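Local atomic coordinates of TRAP dicarboxylate transporter-DctP subunit (Desulfovibrio desulfuricans subsp. desulfuricans, PDB entry 4NHB), a protein that binds sn-glycerol-3-phosphate and probably delivers it, as the periplasmic solute-binding component, to a TRAP membrane transporter. Residues L148-F153 with H233-H238; S211-I216 with K279-I284. All blocks are in the same frame, centred on the assembly; numbering follows the deposited sequence.

Interaction 1. Residues L148-F153 with H233-H238; sequences LGFRHF and HILVIH. With G3P (sn-glycerol-3-phosphate), chain P.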
loop_
_atom_site.group_PDB
_atom_site.type_symbol
_atom_site.label_atom_id
_atom_site.label_comp_id
_atom_site.label_asym_id
_atom_site.label_seq_id
_atom_site.Cartn_x
_atom_site.Cartn_y
_atom_site.Cartn_z
ATOM N N LEU A 148 -2.885 -3.036 3.189
ATOM C CA LEU A 148 -4.133 -2.298 3.014
ATOM C C LEU A 148 -5.202 -3.230 2.425
ATOM O O LEU A 148 -6.399 -2.951 2.528
ATOM C CB LEU A 148 -3.931 -1.035 2.146
ATOM C CG LEU A 148 -3.455 0.272 2.838
ATOM C CD1 LEU A 148 -2.231 0.105 3.672
ATOM C CD2 LEU A 148 -3.287 1.433 1.858
ATOM N N GLY A 149 -4.754 -4.333 1.846
ATOM C CA GLY A 149 -5.649 -5.351 1.358
ATOM C C GLY A 149 -5.469 -5.676 -0.104
ATOM O O GLY A 149 -4.917 -4.889 -0.863
ATOM N N PHE A 150 -5.954 -6.855 -0.501
ATOM C CA PHE A 150 -5.965 -7.256 -1.874
ATOM C C PHE A 150 -6.828 -6.343 -2.747
ATOM O O PHE A 150 -7.874 -5.879 -2.315
ATOM C CB PHE A 150 -6.450 -8.710 -1.994
ATOM C CG PHE A 150 -5.386 -9.730 -1.597
ATOM C CD1 PHE A 150 -4.377 -10.100 -2.492
ATOM C CD2 PHE A 150 -5.392 -10.280 -0.325
ATOM C CE1 PHE A 150 -3.391 -11.038 -2.123
ATOM C CE2 PHE A 150 -4.405 -11.217 0.057
ATOM C CZ PHE A 150 -3.416 -11.592 -0.837
ATOM N N ARG A 151 -6.365 -6.102 -3.978
ATOM C CA ARG A 151 -7.090 -5.192 -4.891
ATOM C C ARG A 151 -8.155 -5.965 -5.660
ATOM O O ARG A 151 -7.881 -7.051 -6.171
ATOM C CB ARG A 151 -6.136 -4.509 -5.882
ATOM C CG ARG A 151 -4.919 -3.803 -5.205
ATOM C CD ARG A 151 -4.128 -2.919 -6.177
ATOM N NE ARG A 151 -4.844 -1.695 -6.526
ATOM C CZ ARG A 151 -4.510 -0.467 -6.138
ATOM N NH1 ARG A 151 -5.262 0.558 -6.482
ATOM N NH2 ARG A 151 -3.432 -0.240 -5.406
ATOM N N HIS A 152 -9.349 -5.384 -5.732
ATOM C CA HIS A 152 -10.494 -5.933 -6.456
ATOM C C HIS A 152 -11.023 -4.868 -7.413
ATOM O O HIS A 152 -10.937 -3.663 -7.112
ATOM C CB HIS A 152 -11.588 -6.325 -5.463
ATOM C CG HIS A 152 -11.111 -7.283 -4.423
ATOM N ND1 HIS A 152 -10.514 -8.477 -4.756
ATOM C CD2 HIS A 152 -11.091 -7.214 -3.069
ATOM C CE1 HIS A 152 -10.183 -9.123 -3.653
ATOM N NE2 HIS A 152 -10.508 -8.372 -2.611
ATOM N N PHE A 153 -11.568 -5.304 -8.545
ATOM C CA PHE A 153 -12.092 -4.359 -9.536
ATOM C C PHE A 153 -13.392 -3.726 -9.077
ATOM O O PHE A 153 -14.202 -4.365 -8.418
ATOM C CB PHE A 153 -12.281 -5.037 -10.901
ATOM C CG PHE A 153 -11.001 -5.393 -11.547
ATOM C CD1 PHE A 153 -10.259 -4.433 -12.181
ATOM C CD2 PHE A 153 -10.509 -6.689 -11.474
ATOM C CE1 PHE A 153 -9.047 -4.740 -12.763
ATOM C CE2 PHE A 153 -9.306 -7.005 -12.034
ATOM C CZ PHE A 153 -8.572 -6.027 -12.694
ATOM N N HIS A 233 -5.282 -9.538 -7.502
ATOM C CA HIS A 233 -4.091 -9.645 -8.318
ATOM C C HIS A 233 -2.870 -9.015 -7.680
ATOM O O HIS A 233 -1.736 -9.391 -7.986
ATOM C CB HIS A 233 -4.350 -8.985 -9.648
ATOM C CG HIS A 233 -5.106 -7.702 -9.532
ATOM N ND1 HIS A 233 -6.468 -7.660 -9.334
ATOM C CD2 HIS A 233 -4.695 -6.411 -9.600
ATOM C CE1 HIS A 233 -6.865 -6.399 -9.270
ATOM N NE2 HIS A 233 -5.811 -5.623 -9.425
ATOM N N ILE A 234 -3.109 -8.017 -6.831
ATOM C CA ILE A 234 -2.052 -7.390 -6.033
ATOM C C ILE A 234 -2.540 -7.185 -4.580
ATOM O O ILE A 234 -3.694 -6.838 -4.367
ATOM C CB ILE A 234 -1.710 -6.033 -6.571
ATOM C CG1 ILE A 234 -0.941 -6.157 -7.885
ATOM C CG2 ILE A 234 -0.864 -5.239 -5.548
ATOM C CD1 ILE A 234 -0.839 -4.895 -8.632
ATOM N N LEU A 235 -1.642 -7.373 -3.622
ATOM C CA LEU A 235 -1.900 -7.040 -2.215
ATOM C C LEU A 235 -1.186 -5.730 -1.922
ATOM O O LEU A 235 0.020 -5.640 -2.042
ATOM C CB LEU A 235 -1.368 -8.153 -1.313
ATOM C CG LEU A 235 -1.228 -7.816 0.170
ATOM C CD1 LEU A 235 -2.600 -7.448 0.801
ATOM C CD2 LEU A 235 -0.581 -8.977 0.910
ATOM N N VAL A 236 -1.940 -4.694 -1.574
ATOM C CA VAL A 236 -1.320 -3.451 -1.232
ATOM C C VAL A 236 -0.601 -3.546 0.115
ATOM O O VAL A 236 -1.159 -3.977 1.118
ATOM C CB VAL A 236 -2.351 -2.271 -1.242
ATOM C CG1 VAL A 236 -1.715 -0.909 -0.873
ATOM C CG2 VAL A 236 -3.028 -2.178 -2.598
ATOM N N ILE A 237 0.664 -3.142 0.093
ATOM C CA ILE A 237 1.520 -3.123 1.282
ATOM C C ILE A 237 2.060 -1.706 1.466
ATOM O O ILE A 237 2.677 -1.149 0.552
ATOM C CB ILE A 237 2.708 -4.074 1.102
ATOM C CG1 ILE A 237 2.232 -5.537 0.996
ATOM C CG2 ILE A 237 3.730 -3.895 2.236
ATOM C CD1 ILE A 237 1.678 -6.133 2.309
ATOM N N HIS A 238 1.813 -1.093 2.624
ATOM C CA HIS A 238 2.455 0.187 2.952
ATOM C C HIS A 238 3.434 0.090 4.122
ATOM O O HIS A 238 3.539 -0.945 4.770
ATOM C CB HIS A 238 1.383 1.223 3.244
ATOM C CG HIS A 238 0.749 1.788 2.018
ATOM N ND1 HIS A 238 0.121 3.010 2.023
ATOM C CD2 HIS A 238 0.650 1.311 0.748
ATOM C CE1 HIS A 238 -0.350 3.270 0.813
ATOM N NE2 HIS A 238 -0.059 2.250 0.023
HETATM O O1 G3P P . 1.258 1.051 -2.600
HETATM C C1 G3P P . 0.803 1.693 -3.755
HETATM C C2 G3P P . -0.696 1.995 -3.631
HETATM O O2 G3P P . -0.910 2.803 -2.506
HETATM C C3 G3P P . -1.177 2.721 -4.898
HETATM O O1P G3P P . -2.535 2.475 -5.074
HETATM O O4P G3P P . -3.386 3.630 -3.107
HETATM O O2P G3P P . -3.149 4.919 -5.288
HETATM O O3P G3P P . -4.968 3.233 -5.036
HETATM P P G3P P . -3.565 3.643 -4.598
#
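Residues 148-153 and 235-238 run antiparallel at 149°, pairing through Leu-148 N to Val-236 O (2.9 Å), Val-236 N to Gly-149 O and Arg-151 N to Ile-234 O. These strands belong to the mixed sheet of a TRAP-type periplasmic binding protein, and one side of the pair borders the sn-glycerol-3-phosphate pocket. Arg-151 bends at chi3 (73°), which swings its guanidinium toward the phosphate: NH2 gives a fairly straight bond to the ester oxygen O1P (2.9 Å) at the edge of the group, and NH1 gives another to the terminal oxygen O3P (3.1 Å). Asp-210 takes NE in a salt bridge; with NE and both terminal nitrogens partnered, rotation of the group is restricted, and the carboxylate probably also balances some of the positive charge. Val-236 packs CG2 obliquely on this guanidinium and turns CG1 to Leu-148 CB. At the glycerol end, His-238 NE2 shares a hydrogen bond with the ligand O2 (2.7 Å) and makes a weak one to O1, while Glu-43 engages ND1 and helps fix the ring. Leu-148 CD2 sits almost centrally over one imidazole face, a CH-pi contact 3.7 Å from the centroid. On the other side of the sheet, Leu-235 CB lies over a face of the Phe-150 ring, and Leu-235 CD1 reaches the Gly-149 backbone, whose angles would jam a CB against the preceding carbonyl O. Farther along, the near-parallel His-233 and Phe-153 rings (planes 23° apart) are slid until they barely overlap, His-233 CE1 lying 3.7 Å from Phe-153 CE2.

Interaction 2. Residues S211-I216 with K279-I284; sequences SPLADI and KAKATI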
loop_
_atom_site.group_PDB
_atom_site.type_symbol
_atom_site.label_atom_id
_atom_site.label_comp_id
_atom_site.label_asym_id
_atom_site.label_seq_id
_atom_site.Cartn_x
_atom_site.Cartn_y
_atom_site.Cartn_z
ATOM N N SER A 211 -9.073 -1.412 -6.370
ATOM C CA SER A 211 -8.608 -0.922 -5.071
ATOM C C SER A 211 -8.818 -1.975 -4.016
ATOM O O SER A 211 -9.644 -2.876 -4.175
ATOM C CB SER A 211 -9.375 0.317 -4.662
ATOM O OG SER A 211 -8.942 1.481 -5.350
ATOM N N PRO A 212 -8.088 -1.849 -2.890
ATOM C CA PRO A 212 -8.480 -2.645 -1.727
ATOM C C PRO A 212 -9.924 -2.326 -1.299
ATOM O O PRO A 212 -10.402 -1.199 -1.529
ATOM C CB PRO A 212 -7.505 -2.169 -0.627
ATOM C CG PRO A 212 -6.334 -1.607 -1.354
ATOM C CD PRO A 212 -6.909 -0.998 -2.632
ATOM N N LEU A 213 -10.591 -3.270 -0.647
ATOM C CA LEU A 213 -11.953 -3.024 -0.204
ATOM C C LEU A 213 -12.026 -1.889 0.778
ATOM O O LEU A 213 -13.011 -1.160 0.792
ATOM C CB LEU A 213 -12.570 -4.276 0.417
ATOM C CG LEU A 213 -12.980 -5.337 -0.624
ATOM C CD1 LEU A 213 -12.993 -6.741 -0.046
ATOM C CD2 LEU A 213 -14.331 -5.008 -1.242
ATOM N N ALA A 214 -10.981 -1.694 1.570
ATOM C CA ALA A 214 -10.985 -0.602 2.522
ATOM C C ALA A 214 -11.201 0.736 1.798
ATOM O O ALA A 214 -11.913 1.608 2.273
ATOM C CB ALA A 214 -9.659 -0.571 3.333
ATOM N N ASP A 215 -10.592 0.874 0.631
ATOM C CA ASP A 215 -10.671 2.119 -0.128
ATOM C C ASP A 215 -11.998 2.201 -0.872
ATOM O O ASP A 215 -12.652 3.259 -0.909
ATOM C CB ASP A 215 -9.464 2.225 -1.081
ATOM C CG ASP A 215 -8.164 2.559 -0.365
ATOM O OD1 ASP A 215 -8.239 2.913 0.838
ATOM O OD2 ASP A 215 -7.067 2.467 -1.028
ATOM N N ILE A 216 -12.444 1.072 -1.415
ATOM C CA ILE A 216 -13.716 1.053 -2.112
ATOM C C ILE A 216 -14.854 1.448 -1.182
ATOM O O ILE A 216 -15.718 2.217 -1.580
ATOM C CB ILE A 216 -13.998 -0.327 -2.708
ATOM C CG1 ILE A 216 -13.066 -0.580 -3.877
ATOM C CG2 ILE A 216 -15.451 -0.448 -3.106
ATOM C CD1 ILE A 216 -12.959 -2.050 -4.247
ATOM N N LYS A 279 -16.501 -7.674 6.327
ATOM C CA LYS A 279 -17.562 -6.723 6.600
ATOM C C LYS A 279 -17.790 -5.853 5.382
ATOM O O LYS A 279 -18.944 -5.523 5.081
ATOM C CB LYS A 279 -17.244 -5.850 7.818
ATOM C CG LYS A 279 -16.958 -6.597 9.113
ATOM C CD LYS A 279 -17.002 -5.675 10.314
ATOM C CE LYS A 279 -16.834 -6.441 11.626
ATOM N NZ LYS A 279 -17.796 -7.589 11.780
ATOM N N ALA A 280 -16.700 -5.486 4.691
ATOM C CA ALA A 280 -16.766 -4.703 3.441
ATOM C C ALA A 280 -17.521 -5.430 2.356
ATOM O O ALA A 280 -18.279 -4.841 1.594
ATOM C CB ALA A 280 -15.374 -4.365 2.926
ATOM N N LYS A 281 -17.299 -6.725 2.278
ATOM C CA LYS A 281 -17.957 -7.504 1.250
ATOM C C LYS A 281 -19.453 -7.541 1.552
ATOM O O LYS A 281 -20.306 -7.390 0.654
ATOM C CB LYS A 281 -17.336 -8.918 1.218
ATOM C CG LYS A 281 -16.205 -9.078 0.236
ATOM C CD LYS A 281 -15.409 -10.389 0.471
ATOM C CE LYS A 281 -14.098 -10.408 -0.336
ATOM N NZ LYS A 281 -13.118 -11.464 0.110
ATOM N N ALA A 282 -19.770 -7.739 2.824
ATOM C CA ALA A 282 -21.151 -7.780 3.247
ATOM C C ALA A 282 -21.765 -6.440 2.861
ATOM O O ALA A 282 -22.722 -6.394 2.097
ATOM C CB ALA A 282 -21.245 -8.025 4.742
ATOM N N THR A 283 -21.153 -5.360 3.350
ATOM C CA THR A 283 -21.641 -4.003 3.142
ATOM C C THR A 283 -21.969 -3.706 1.678
ATOM O O THR A 283 -23.010 -3.131 1.379
ATOM C CB THR A 283 -20.618 -2.969 3.640
ATOM O OG1 THR A 283 -20.385 -3.151 5.042
ATOM C CG2 THR A 283 -21.111 -1.570 3.408
ATOM N N ILE A 284 -21.078 -4.086 0.769
ATOM C CA ILE A 284 -21.335 -3.915 -0.652
ATOM C C ILE A 284 -22.640 -4.606 -1.039
ATOM O O ILE A 284 -23.494 -4.007 -1.688
ATOM C CB ILE A 284 -20.158 -4.424 -1.478
ATOM C CG1 ILE A 284 -18.939 -3.526 -1.198
ATOM C CG2 ILE A 284 -20.443 -4.350 -2.935
ATOM C CD1 ILE A 284 -17.729 -3.928 -1.927
#
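Leu-213 enters the contact with three of its carbons, each meeting a different residue of 279-284. Its CB faces Ala-280 CB at 3.8 Å, methylene against methyl, and the small alanine lets the two backbones come near, with Leu-213 CA and Ala-280 CA 6.3 Å apart. With CG beside the backbone N (chi1 -75°), the branched end reaches the long helix: CD2 presses on Ile-284 CD1 (3.6 Å), the two side chains crossing at about a right angle. The other methyl, CD1, lies against the aliphatic part of Lys-281, 3.8 Å from its CE; beyond CG that lysine is extended, and it too crosses the leucine at about a right angle. Ile-216, three residues after Leu-213, adds a looser touch of CG2 on the same Ile-284 CD1, at 4.3 Å. No hydrogen bond spans the segments. The contact joins the first turn of helix 213-218 to the long helix 252-286 of the periplasmic binding protein fold. The short helix starts directly from strand 208-212: Pro-212 occupies the N-cap position, and its carbonyl O accepts from both Asp-215 N (3.0 Å) and Ile-216 N (3.1 Å). These bonds set the first turn, and Leu-213 and Ile-216 fall on its same side. Asp-215, in that turn, forms a salt bridge with Lys-37, a ligand-binding residue. Toward the sheet, Leu-213 also touches His-152 and Ile-216 touches Tyr-154, both of strand 146-155. On the long helix, Lys-281 also meets Leu-230, and Thr-283 OG1 bonds back to Lys-279 O at 2.8 Å, from the face of that carbonyl plane opposite Thr-283 N.

The centres of the two interactions lie about 12 Å apart, and both reach the same mixed sheet, where strands 146-155 and 208-212 are neighbours. Along the chain the segments alternate: 148-153, 211-216, 233-238, then 279-284. Strand 146-155 has strand 235-243 as one partner and strand 208-212 as another. The junction is direct: His-152 N probably hydrogen-bonds to Ser-211 O at 3.0 Å, and Pro-212 packs its CG on Val-236 CG2 at 3.6 Å. Interaction 1 contacts the sn-glycerol-3-phosphate itself, whereas interaction 2 ties the adjoining strand-to-helix turn to helix 252-286. The shared sheet probably positions the pocket strands together with that turn, whose Asp-215 bridges to Lys-37.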